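Local coordinates for protein methyltransferase (Geobacter sulfurreducens PCA, PDB 3C3P) that probably transfers a methyl group from S-adenosylmethionine to an oxygen atom of an acceptor, as members of the O-methyltransferase family do, at residues P57-V62 against A122-I127. Numbering follows the deposited sequence. Where two conformers were deposited one is given.
With EDO (1,2-ethanediol), chain F.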
ATOM      1  N   PRO A  57      11.568  -2.392   6.746  1.00 30.17           N
ATOM      2  CA  PRO A  57      11.861  -3.623   7.447  1.00 30.43           C
ATOM      3  C   PRO A  57      13.328  -3.938   7.607  1.00 31.91           C
ATOM      4  O   PRO A  57      14.155  -3.517   6.812  1.00 31.43           O
ATOM      5  CB  PRO A  57      11.279  -4.680   6.508  1.00 30.63           C
ATOM      6  CG  PRO A  57      11.636  -4.118   5.147  1.00 30.67           C
ATOM      7  CD  PRO A  57      11.284  -2.626   5.314  1.00 31.08           C
ATOM      8  N   GLN A  58      13.603  -4.670   8.679  1.00 32.20           N
ATOM      9  CA  GLN A  58      14.941  -5.127   9.005  0.50 32.03           C
ATOM     10  C   GLN A  58      15.118  -6.528   8.401  1.00 32.03           C
ATOM     11  O   GLN A  58      16.230  -6.930   8.040  1.00 31.90           O
ATOM     12  CB  GLN A  58      15.125  -5.112  10.527  0.50 32.85           C
ATOM     13  CG  GLN A  58      14.799  -3.741  11.132  0.50 33.01           C
ATOM     14  CD  GLN A  58      14.571  -3.776  12.624  0.50 34.38           C
ATOM     15  OE1 GLN A  58      13.653  -3.123  13.121  0.50 35.62           O
ATOM     16  NE2 GLN A  58      15.338  -4.593  13.336  0.50 34.73           N
ATOM     17  N   LEU A  59      13.988  -7.225   8.266  1.00 30.91           N
ATOM     18  CA  LEU A  59      13.918  -8.591   7.715  1.00 29.90           C
ATOM     19  C   LEU A  59      12.678  -8.885   6.875  1.00 29.32           C
ATOM     20  O   LEU A  59      11.534  -8.734   7.282  1.00 27.92           O
ATOM     21  CB  LEU A  59      14.023  -9.645   8.845  1.00 29.81           C
ATOM     22  CG  LEU A  59      13.998 -11.145   8.477  1.00 30.33           C
ATOM     23  CD1 LEU A  59      15.159 -11.494   7.516  1.00 30.49           C
ATOM     24  CD2 LEU A  59      14.021 -12.072   9.705  1.00 30.11           C
ATOM     25  N   VAL A  60      12.984  -9.285   5.664  1.00 29.34           N
ATOM     26  CA  VAL A  60      12.014  -9.681   4.668  1.00 28.91           C
ATOM     27  C   VAL A  60      12.316 -11.113   4.301  1.00 27.79           C
ATOM     28  O   VAL A  60      13.443 -11.445   3.932  1.00 30.01           O
ATOM     29  CB  VAL A  60      12.090  -8.823   3.364  1.00 28.01           C
ATOM     30  CG1 VAL A  60      11.064  -9.336   2.326  1.00 27.61           C
ATOM     31  CG2 VAL A  60      11.911  -7.319   3.661  1.00 28.52           C
ATOM     32  N   VAL A  61      11.282 -11.937   4.370  1.00 28.61           N
ATOM     33  CA  VAL A  61      11.364 -13.356   4.039  1.00 28.72           C
ATOM     34  C   VAL A  61      10.433 -13.692   2.850  1.00 29.65           C
ATOM     35  O   VAL A  61       9.246 -13.351   2.813  1.00 29.38           O
ATOM     36  CB  VAL A  61      11.110 -14.225   5.301  1.00 28.21           C
ATOM     37  CG1 VAL A  61      11.149 -15.737   4.965  1.00 27.90           C
ATOM     38  CG2 VAL A  61      12.156 -13.845   6.397  1.00 26.99           C
ATOM     39  N   VAL A  62      11.052 -14.322   1.852  1.00 29.31           N
ATOM     40  CA  VAL A  62      10.408 -14.703   0.606  1.00 29.54           C
ATOM     41  C   VAL A  62      10.516 -16.210   0.382  1.00 31.29           C
ATOM     42  O   VAL A  62      11.507 -16.682  -0.168  1.00 30.89           O
ATOM     43  CB  VAL A  62      11.089 -13.976  -0.573  1.00 28.93           C
ATOM     44  CG1 VAL A  62      10.335 -14.219  -1.853  1.00 28.61           C
ATOM     45  CG2 VAL A  62      11.193 -12.474  -0.268  1.00 28.75           C
ATOM     46  N   ALA A 122      10.598 -21.086   8.526  1.00 37.60           N
ATOM     47  CA  ALA A 122      10.133 -21.318   9.890  1.00 37.42           C
ATOM     48  C   ALA A 122      11.230 -21.123  10.943  1.00 37.45           C
ATOM     49  O   ALA A 122      10.933 -20.977  12.126  1.00 38.10           O
ATOM     50  CB  ALA A 122       9.519 -22.716  10.017  1.00 37.95           C
ATOM     51  N   GLY A 123      12.489 -21.109  10.517  1.00 36.27           N
ATOM     52  CA  GLY A 123      13.623 -20.941  11.433  1.00 36.02           C
ATOM     53  C   GLY A 123      14.001 -19.484  11.635  1.00 36.65           C
ATOM     54  O   GLY A 123      14.908 -19.139  12.394  1.00 36.31           O
ATOM     55  N   GLN A 124      13.289 -18.625  10.923  1.00 36.92           N
ATOM     56  CA  GLN A 124      13.504 -17.169  10.998  1.00 37.22           C
ATOM     57  C   GLN A 124      12.722 -16.570  12.156  1.00 36.84           C
ATOM     58  O   GLN A 124      11.735 -17.130  12.612  1.00 37.35           O
ATOM     59  CB  GLN A 124      13.134 -16.504   9.667  1.00 37.56           C
ATOM     60  CG  GLN A 124      14.038 -16.932   8.526  1.00 38.40           C
ATOM     61  CD  GLN A 124      15.422 -16.323   8.607  1.00 38.58           C
ATOM     62  OE1 GLN A 124      15.577 -15.117   8.822  1.00 39.59           O
ATOM     63  NE2 GLN A 124      16.438 -17.135   8.356  1.00 39.37           N
ATOM     64  N   ARG A 125      13.207 -15.443  12.648  1.00 37.15           N
ATOM     65  CA  ARG A 125      12.559 -14.734  13.760  1.00 37.52           C
ATOM     66  C   ARG A 125      12.406 -13.244  13.494  1.00 36.16           C
ATOM     67  O   ARG A 125      13.227 -12.629  12.823  1.00 35.06           O
ATOM     68  CB  ARG A 125      13.350 -14.920  15.070  1.00 39.08           C
ATOM     69  CG  ARG A 125      13.429 -16.337  15.581  1.00 40.76           C
ATOM     70  CD  ARG A 125      12.060 -16.916  15.902  1.00 42.27           C
ATOM     71  NE  ARG A 125      12.175 -18.268  16.452  1.00 43.83           N
ATOM     72  CZ  ARG A 125      12.176 -19.395  15.740  1.00 44.78           C
ATOM     73  NH1 ARG A 125      12.049 -19.371  14.423  1.00 45.06           N
ATOM     74  NH2 ARG A 125      12.295 -20.561  16.360  1.00 44.90           N
ATOM     75  N   ASP A 126      11.335 -12.674  14.033  1.00 34.01           N
ATOM     76  CA  ASP A 126      11.085 -11.234  13.894  1.00 33.62           C
ATOM     77  C   ASP A 126      11.066 -10.780  12.446  1.00 30.92           C
ATOM     78  O   ASP A 126      11.748  -9.851  12.044  1.00 29.52           O
ATOM     79  CB  ASP A 126      12.123 -10.435  14.680  1.00 34.94           C
ATOM     80  CG  ASP A 126      11.966 -10.599  16.178  1.00 37.22           C
ATOM     81  OD1 ASP A 126      10.816 -10.579  16.670  1.00 39.49           O
ATOM     82  OD2 ASP A 126      12.997 -10.699  16.862  1.00 39.45           O
ATOM     83  N   ILE A 127      10.309 -11.519  11.664  1.00 29.84           N
ATOM     84  CA  ILE A 127      10.089 -11.203  10.243  1.00 30.53           C
ATOM     85  C   ILE A 127       9.187  -9.969  10.166  1.00 30.24           C
ATOM     86  O   ILE A 127       8.109  -9.942  10.750  1.00 30.23           O
ATOM     87  CB  ILE A 127       9.443 -12.385   9.473  1.00 30.22           C
ATOM     88  CG1 ILE A 127      10.341 -13.643   9.529  1.00 30.48           C
ATOM     89  CG2 ILE A 127       9.144 -11.990   8.005  1.00 30.81           C
ATOM     90  CD1 ILE A 127       9.665 -14.919   8.983  1.00 30.81           C
TER
HETATM   91  C1  EDO F 212      15.822 -10.533  13.256  1.00 53.72           C
HETATM   92  O1  EDO F 212      15.583 -11.912  12.970  1.00 54.64           O
HETATM   93  C2  EDO F 212      15.486  -9.723  12.012  1.00 53.97           C
HETATM   94  O2  EDO F 212      15.706  -8.322  12.231  1.00 53.07           O
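Leu59 and Val61 lay their side chains against the loop before strand 127-133 and against that strand's first residue, Ile127; the strand runs parallel to strand 59-63 beside it in the mixed seven-stranded sheet of this Rossmann-like methyltransferase fold. Strand 59-63 begins at Leu59, whose CA lies 5.3 Å from the CA of Ile127. A chi1 of -179° sets the leucine CG opposite the backbone N and carries the methyls to the loop, where CD2 sits 3.3 Å from the carbonyl O of Arg125 and 3.5 Å from Gln124 OE1. Gln124 is bent at chi2 (-73°), and its amide oxygen, not NE2, meets the leucine methyls. No hydrogen bond joins the two segments here; the pairing bonds of Leu59 go onward, to Asp128 and Ile129. Val60 points away from the loop and touches Phe74 of helix 69-75. Val61 points back to this side and crosses Ile127 at about a right angle, its CG2 3.6 Å from Ile127 CG1. That same CG1 also packs 4.0 Å from Leu59 CD2, so the isoleucine bridges both strand residues. Cutting Ile127 back to an alanine is likely to open a gap beside Val61 CG2 and take one apolar neighbour from Leu59 CD2. At the outer edge, a 1,2-ethanediol molecule, probably from the crystallisation liquor, packs its C2 3.5 Å from Leu59 CB, while deeper in, Ile127 CD1 lies 3.7 Å from Val61 CG2.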